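Local coordinates for protein photosystem II stability/assembly factor HCF136, chloroplastic (Cyanidioschyzon merolae, PDB 5OJ3) that is probably essential for photosystem II biogenesis, being required to assemble an early intermediate that contains the D2 protein and cytochrome b559, at residues 124-129 against 176-181; 277-282 against 321-326; 312-317 against 330-335. All coordinates share one frame; numbering follows the deposited sequence.

Interaction 1. Residues 124-129 against 176-181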
# COMPACT_ATOMS: atom_id res chain seq x y z
N ASP A 124 -2.33 -5.84 9.96
CA ASP A 124 -1.06 -6.57 9.97
C ASP A 124 -1.06 -7.52 11.16
O ASP A 124 -1.82 -7.35 12.12
CB ASP A 124 0.14 -5.61 10.03
CG ASP A 124 1.45 -6.30 9.70
OD1 ASP A 124 1.42 -7.40 9.13
OD2 ASP A 124 2.52 -5.74 10.01
N PHE A 125 -0.19 -8.52 11.10
CA PHE A 125 -0.18 -9.60 12.07
C PHE A 125 1.20 -9.75 12.70
O PHE A 125 2.22 -9.64 12.02
CB PHE A 125 -0.60 -10.93 11.42
CG PHE A 125 -2.09 -11.06 11.23
CD1 PHE A 125 -2.88 -11.56 12.24
CD2 PHE A 125 -2.68 -10.67 10.04
CE1 PHE A 125 -4.25 -11.67 12.07
CE2 PHE A 125 -4.05 -10.78 9.87
CZ PHE A 125 -4.84 -11.28 10.89
N SER A 126 1.21 -10.00 14.01
CA SER A 126 2.43 -10.28 14.74
C SER A 126 3.16 -11.49 14.17
O SER A 126 2.54 -12.47 13.73
CB SER A 126 2.13 -10.50 16.22
OG SER A 126 3.13 -11.29 16.83
N GLN A 127 4.50 -11.43 14.18
CA GLN A 127 5.32 -12.53 13.69
C GLN A 127 5.46 -13.64 14.73
O GLN A 127 5.67 -14.80 14.35
CB GLN A 127 6.70 -12.02 13.29
CG GLN A 127 6.84 -11.64 11.84
CD GLN A 127 8.27 -11.30 11.48
OE1 GLN A 127 8.96 -10.59 12.22
NE2 GLN A 127 8.73 -11.80 10.34
N LYS A 128 5.36 -13.31 16.02
CA LYS A 128 5.57 -14.30 17.06
C LYS A 128 4.35 -15.21 17.23
O LYS A 128 4.50 -16.42 17.42
CB LYS A 128 5.92 -13.59 18.38
CG LYS A 128 5.47 -14.28 19.65
CD LYS A 128 6.45 -13.97 20.77
CE LYS A 128 5.78 -13.92 22.13
NZ LYS A 128 6.57 -13.12 23.10
N ASP A 129 3.15 -14.63 17.17
CA ASP A 129 1.91 -15.40 17.06
C ASP A 129 1.24 -14.96 15.77
O ASP A 129 0.61 -13.88 15.73
CB ASP A 129 1.01 -15.19 18.27
CG ASP A 129 -0.23 -16.07 18.24
OD1 ASP A 129 -0.82 -16.28 19.32
OD2 ASP A 129 -0.55 -16.65 17.18
N SER A 176 7.09 -6.20 13.36
CA SER A 176 8.34 -6.94 13.24
C SER A 176 8.57 -7.65 14.57
O SER A 176 8.68 -7.00 15.61
CB SER A 176 9.53 -6.03 12.92
OG SER A 176 10.73 -6.77 12.90
N GLY A 177 8.63 -8.98 14.52
CA GLY A 177 8.68 -9.76 15.75
C GLY A 177 7.37 -9.67 16.49
O GLY A 177 6.37 -10.25 16.07
N ASP A 178 7.36 -8.93 17.60
CA ASP A 178 6.13 -8.58 18.29
C ASP A 178 5.98 -7.07 18.42
O ASP A 178 5.04 -6.59 19.07
CB ASP A 178 6.09 -9.24 19.67
CG ASP A 178 4.68 -9.45 20.18
OD1 ASP A 178 3.87 -10.08 19.45
OD2 ASP A 178 4.38 -9.01 21.30
N GLU A 179 6.88 -6.31 17.79
CA GLU A 179 6.86 -4.85 17.83
C GLU A 179 6.00 -4.33 16.68
O GLU A 179 6.19 -4.72 15.53
CB GLU A 179 8.30 -4.33 17.71
CG GLU A 179 8.54 -2.92 18.19
CD GLU A 179 10.03 -2.61 18.29
OE1 GLU A 179 10.84 -3.46 17.86
OE2 GLU A 179 10.39 -1.52 18.78
N ALA A 180 5.07 -3.44 17.00
CA ALA A 180 4.13 -2.90 16.03
C ALA A 180 4.24 -1.38 15.98
O ALA A 180 4.43 -0.74 17.01
CB ALA A 180 2.69 -3.30 16.35
N TRP A 181 4.10 -0.81 14.78
CA TRP A 181 4.14 0.63 14.57
C TRP A 181 2.86 1.06 13.86
O TRP A 181 2.44 0.42 12.89
CB TRP A 181 5.35 1.04 13.73
CG TRP A 181 6.69 0.69 14.32
CD1 TRP A 181 7.23 -0.56 14.43
CD2 TRP A 181 7.66 1.60 14.85
NE1 TRP A 181 8.47 -0.49 15.01
CE2 TRP A 181 8.76 0.83 15.28
CE3 TRP A 181 7.70 2.98 15.02
CZ2 TRP A 181 9.89 1.40 15.86
CZ3 TRP A 181 8.83 3.55 15.59
CH2 TRP A 181 9.91 2.76 16.00
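Q127 and S126 face G177 and D178 in turn, the CA atoms of Q127 and G177 being 4.8 Å apart, where the loop leaving strand 120-125 meets the tip of the next blade's hairpin in this seven-bladed beta-propeller. The tip is a type II' turn from S176 to E179, closed by backbone bonds in both directions between its end residues, and it joins strands 169-176 and 179-185.

Q127 holds both polar atoms of G177. Its N donates to G177 O at 2.9 Å, while its side-chain OE1 accepts from G177 N at 2.8 Å. The latter bond is nearly straight (166°) and uses an amide lone pair in the carbonyl plane; the chain, extended beyond CG (chi2 -173°), carries OE1 to that position. K128 N adds a weak bond to G177 O, giving this oxygen two donors.

Nearby, D124 OD2 accepts from F175 N of strand 169-176, a second tie between the same two blades. K128 NZ lies 5.0 Å from D178 OD2, too far for a salt bridge. The D178 carboxylate is instead engaged by S126: S126 OG donates to D178 OD1 at 3.0 Å, nearly in line with the C-O bond it meets.

Interaction 2. Residues 277-282 against 321-326; sequences RDVHGN and QNDATK
An Asx turn at D278, built into a type I turn from D278 to G281, meets the 321-326 loop of the next propeller blade. D278 OD2 makes the Asx turn, accepting from H280 N at 2.6 Å within its own loop. The firmer tie across the contact is a backbone bond, V279 N to N322 O at 3.0 Å, with the donor above the carbonyl plane rather than on a lone pair. CG of D278 lies anti to the backbone N (chi1 174°), which places the carboxylate between the two loops. There D278 OD1 is modelled beside A324 N at 2.4 Å, too short to be exact, so a bond is indicated but its length is doubtful.

Farther out, D323 OD1 comes to the edge of the H280 ring, 3.0 Å from H280 CE1, with carboxylate and ring planes 63° apart. V279 CG1 lies over the centre of one face of that ring. T325 OG1 donates to D323 OD2, steadying the carboxylate.

N282 ND2 rests against A324 CB at 3.8 Å. D278 and A324 both pack on F319 of strand 314-319, while L346 touches A324 and N282; R277, whose side chain starts away from 321-326, touches T216 and L218 of strand 212-219.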
# COMPACT_ATOMS: atom_id res chain seq x y z
N ARG A 277 6.36 -0.53 -0.11
CA ARG A 277 7.74 -0.96 0.06
C ARG A 277 7.90 -2.40 -0.41
O ARG A 277 7.04 -3.26 -0.15
CB ARG A 277 8.20 -0.83 1.52
CG ARG A 277 9.70 -0.98 1.64
CD ARG A 277 10.20 -0.49 2.97
NE ARG A 277 11.50 -1.01 3.33
CZ ARG A 277 11.78 -2.27 3.61
NH1 ARG A 277 10.84 -3.19 3.64
NH2 ARG A 277 13.02 -2.59 3.92
N ASP A 278 9.01 -2.65 -1.07
CA ASP A 278 9.34 -3.93 -1.66
C ASP A 278 9.96 -4.85 -0.60
O ASP A 278 10.31 -4.43 0.51
CB ASP A 278 10.31 -3.68 -2.83
CG ASP A 278 10.84 -4.94 -3.45
OD1 ASP A 278 10.22 -5.43 -4.42
OD2 ASP A 278 11.88 -5.44 -2.98
N VAL A 279 10.09 -6.13 -0.95
CA VAL A 279 10.60 -7.10 0.01
C VAL A 279 12.09 -6.89 0.25
O VAL A 279 12.61 -7.30 1.29
CB VAL A 279 10.28 -8.52 -0.48
CG1 VAL A 279 11.34 -9.04 -1.44
CG2 VAL A 279 10.08 -9.45 0.69
N HIS A 280 12.79 -6.25 -0.69
CA HIS A 280 14.20 -5.91 -0.55
C HIS A 280 14.42 -4.44 -0.21
O HIS A 280 15.55 -3.95 -0.33
CB HIS A 280 14.97 -6.29 -1.82
CG HIS A 280 14.74 -7.70 -2.27
ND1 HIS A 280 13.97 -8.01 -3.36
CD2 HIS A 280 15.18 -8.87 -1.77
CE1 HIS A 280 13.95 -9.32 -3.52
NE2 HIS A 280 14.67 -9.87 -2.56
N GLY A 281 13.38 -3.73 0.21
CA GLY A 281 13.50 -2.35 0.61
C GLY A 281 13.35 -1.33 -0.50
O GLY A 281 13.60 -0.14 -0.25
N ASN A 282 12.96 -1.74 -1.70
CA ASN A 282 12.68 -0.79 -2.77
C ASN A 282 11.34 -0.11 -2.51
O ASN A 282 10.41 -0.71 -1.96
CB ASN A 282 12.65 -1.48 -4.13
CG ASN A 282 14.00 -2.05 -4.53
OD1 ASN A 282 15.03 -1.68 -3.98
ND2 ASN A 282 13.99 -2.96 -5.49
N GLN A 321 3.33 -9.19 -5.99
CA GLN A 321 3.56 -9.89 -4.72
C GLN A 321 4.82 -9.38 -4.02
O GLN A 321 5.71 -10.14 -3.63
CB GLN A 321 3.56 -11.41 -4.90
CG GLN A 321 4.29 -11.98 -6.11
CD GLN A 321 4.08 -13.48 -6.24
OE1 GLN A 321 3.66 -14.15 -5.30
NE2 GLN A 321 4.36 -14.02 -7.43
N ASN A 322 4.86 -8.05 -3.87
CA ASN A 322 5.83 -7.36 -3.02
C ASN A 322 7.27 -7.65 -3.40
O ASN A 322 8.15 -7.71 -2.54
CB ASN A 322 5.59 -7.69 -1.54
CG ASN A 322 4.15 -7.47 -1.13
OD1 ASN A 322 3.48 -6.56 -1.60
ND2 ASN A 322 3.66 -8.33 -0.23
N ASP A 323 7.54 -7.81 -4.69
CA ASP A 323 8.92 -8.04 -5.13
C ASP A 323 9.12 -7.41 -6.49
O ASP A 323 8.47 -7.81 -7.47
CB ASP A 323 9.27 -9.53 -5.17
CG ASP A 323 10.75 -9.76 -5.45
OD1 ASP A 323 11.55 -8.81 -5.31
OD2 ASP A 323 11.11 -10.89 -5.84
N ALA A 324 10.03 -6.44 -6.56
CA ALA A 324 10.33 -5.76 -7.81
C ALA A 324 11.00 -6.68 -8.84
O ALA A 324 11.02 -6.34 -10.02
CB ALA A 324 11.22 -4.55 -7.55
N THR A 325 11.55 -7.82 -8.42
CA THR A 325 12.11 -8.77 -9.37
C THR A 325 11.05 -9.56 -10.12
O THR A 325 11.40 -10.26 -11.08
CB THR A 325 13.04 -9.76 -8.65
OG1 THR A 325 12.28 -10.83 -8.09
CG2 THR A 325 13.84 -9.06 -7.56
N LYS A 326 9.78 -9.46 -9.73
CA LYS A 326 8.69 -10.06 -10.48
C LYS A 326 7.88 -9.03 -11.27
O LYS A 326 7.10 -9.43 -12.15
CB LYS A 326 7.75 -10.84 -9.53
CG LYS A 326 8.49 -11.52 -8.37
CD LYS A 326 7.58 -12.15 -7.34
CE LYS A 326 8.29 -13.26 -6.55
NZ LYS A 326 8.55 -14.53 -7.26

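Interaction 3. Residues 312-317 against 330-335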
# COMPACT_ATOMS: atom_id res chain seq x y z
N ARG A 312 -3.74 8.06 -20.89
CA ARG A 312 -4.34 8.53 -19.64
C ARG A 312 -3.34 8.53 -18.49
O ARG A 312 -2.18 8.15 -18.65
CB ARG A 312 -5.54 7.66 -19.29
CG ARG A 312 -6.62 7.80 -20.35
CD ARG A 312 -7.86 7.06 -19.97
NE ARG A 312 -9.01 7.91 -20.20
CZ ARG A 312 -9.32 8.96 -19.45
NH1 ARG A 312 -8.58 9.29 -18.40
NH2 ARG A 312 -10.36 9.71 -19.75
N ARG A 313 -3.80 8.95 -17.31
CA ARG A 313 -2.96 9.07 -16.13
C ARG A 313 -3.15 7.86 -15.21
O ARG A 313 -4.12 7.11 -15.30
CB ARG A 313 -3.28 10.35 -15.35
CG ARG A 313 -3.27 11.60 -16.19
CD ARG A 313 -1.88 12.18 -16.12
NE ARG A 313 -1.67 13.34 -16.98
CZ ARG A 313 -1.81 14.60 -16.58
NH1 ARG A 313 -2.17 14.87 -15.33
NH2 ARG A 313 -1.58 15.59 -17.43
N ILE A 314 -2.19 7.67 -14.33
CA ILE A 314 -2.12 6.48 -13.48
C ILE A 314 -2.87 6.76 -12.19
O ILE A 314 -2.83 7.88 -11.65
CB ILE A 314 -0.66 6.10 -13.23
CG1 ILE A 314 0.13 6.10 -14.54
CG2 ILE A 314 -0.59 4.71 -12.64
CD1 ILE A 314 1.62 5.87 -14.33
N SER A 315 -3.56 5.74 -11.66
CA SER A 315 -4.27 5.90 -10.39
C SER A 315 -3.62 5.13 -9.25
O SER A 315 -3.60 5.63 -8.12
CB SER A 315 -5.71 5.42 -10.53
OG SER A 315 -6.21 5.72 -11.82
N ALA A 316 -3.09 3.94 -9.50
CA ALA A 316 -2.51 3.10 -8.47
C ALA A 316 -1.28 2.40 -9.03
O ALA A 316 -1.09 2.32 -10.24
CB ALA A 316 -3.52 2.07 -7.95
N ILE A 317 -0.43 1.93 -8.12
CA ILE A 317 0.81 1.29 -8.52
C ILE A 317 1.38 0.49 -7.35
O ILE A 317 1.14 0.82 -6.18
CB ILE A 317 1.82 2.32 -9.06
CG1 ILE A 317 3.00 1.63 -9.74
CG2 ILE A 317 2.30 3.25 -7.95
CD1 ILE A 317 3.73 2.50 -10.75
N GLU A 330 0.31 -1.44 -12.62
CA GLU A 330 -0.20 -0.08 -12.58
C GLU A 330 -1.69 -0.10 -12.91
O GLU A 330 -2.17 -1.00 -13.61
CB GLU A 330 0.54 0.84 -13.56
CG GLU A 330 0.25 0.58 -15.02
CD GLU A 330 1.05 1.48 -15.93
OE1 GLU A 330 1.90 2.24 -15.42
OE2 GLU A 330 0.84 1.43 -17.16
N THR A 331 -2.40 0.89 -12.39
CA THR A 331 -3.81 1.07 -12.68
C THR A 331 -4.01 2.43 -13.32
O THR A 331 -3.59 3.45 -12.77
CB THR A 331 -4.64 1.00 -11.40
OG1 THR A 331 -4.81 -0.37 -11.01
CG2 THR A 331 -5.99 1.65 -11.61
N ILE A 332 -4.63 2.44 -14.47
CA ILE A 332 -4.84 3.66 -15.22
C ILE A 332 -6.26 4.13 -14.92
O ILE A 332 -7.16 3.32 -14.66
CB ILE A 332 -4.62 3.41 -16.72
CG1 ILE A 332 -3.26 2.72 -16.98
CG2 ILE A 332 -4.61 4.69 -17.48
CD1 ILE A 332 -2.06 3.33 -16.27
N ARG A 333 -6.48 5.45 -14.94
CA ARG A 333 -7.83 5.93 -14.67
C ARG A 333 -8.78 5.51 -15.79
O ARG A 333 -8.41 5.45 -16.96
CB ARG A 333 -7.86 7.44 -14.44
CG ARG A 333 -7.26 7.77 -13.09
CD ARG A 333 -7.38 9.18 -12.58
NE ARG A 333 -6.48 10.15 -13.20
CZ ARG A 333 -6.02 11.22 -12.56
NH1 ARG A 333 -6.36 11.43 -11.30
NH2 ARG A 333 -5.21 12.07 -13.17
N GLY A 334 -10.01 5.19 -15.39
CA GLY A 334 -10.98 4.60 -16.29
C GLY A 334 -10.80 3.11 -16.52
O GLY A 334 -11.34 2.58 -17.49
N GLY A 335 -10.05 2.42 -15.66
CA GLY A 335 -10.02 0.97 -15.67
C GLY A 335 -8.82 0.31 -16.32
O GLY A 335 -8.81 -0.92 -16.44
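R313 O accepts from R333 N at 2.9 Å, a nearly straight bond (170°) at the open end of the beta hairpin formed by strands 314-319 and 328-332. Next along the ladder, T331 O takes two donors: S315 N, whose bond is close to linear, and A316 N, which binds weakly at 3.3 Å. Two consecutive residues opposite one is a classic beta bulge, and the register accordingly shifts by one between the I314-I332 and A316-T331 pairs. Beyond it T331 N donates to A316 O at 2.9 Å, in a hydrogen-bonded pair, and I317 faces E330 in a non-hydrogen-bonded one. The short strand axes are antiparallel at 159°.

Packing follows this register. A316 CB lies 3.8 Å from T331 CB on one face of the sheet, with I317 and E330 on the other. I314 and I332 diverge at their bases, yet the chi2 of I332 (-48°) turns CD1 back to within 3.9 Å of I314 CG1. The I314 and E330 side chains cross at about a right angle, I314 CD1 approaching E330 OE1 at 3.8 Å.

At the exposed end the R313 and R333 chains run side by side in the same direction, R333 NH2 lying 3.4 Å from R313 CB. Their charged ends are not in contact, and R313 NH1 has a weak bond to R289 O. R312 CB rests 3.6 Å from I332 CG2.

On one flank I314 and I317 pack against I286 of strand 283-287 in the preceding blade, and I314 bonds through its backbone to G290. Within its own blade, E330 touches F354 and M356 of strand 354-356, while its backbone bonds to G338 of strand 336-340.

How the interactions relate
Interaction 1 comes first along the chain and joins the blade running from strand 120-125 to strand 153-154 with the next, from strand 169-176 to strand 200-202. Interactions 2 and 3 follow and interleave, in the order 277-282, 312-317, 321-326, 330-335. Residues 321-326 thus lie in the loop of the hairpin whose open end is interaction 3, so this one hairpin both pairs its strands and reaches the preceding blade. Centres of interactions 2 and 3 are 20 Å apart, as are those of 1 and 2; interactions 1 and 3, with centres 33 Å apart, lie on opposite sides of the chain's centre. Interactions 1 and 2 join neighbouring blades through their loops, whereas interaction 3 pairs strands within one blade.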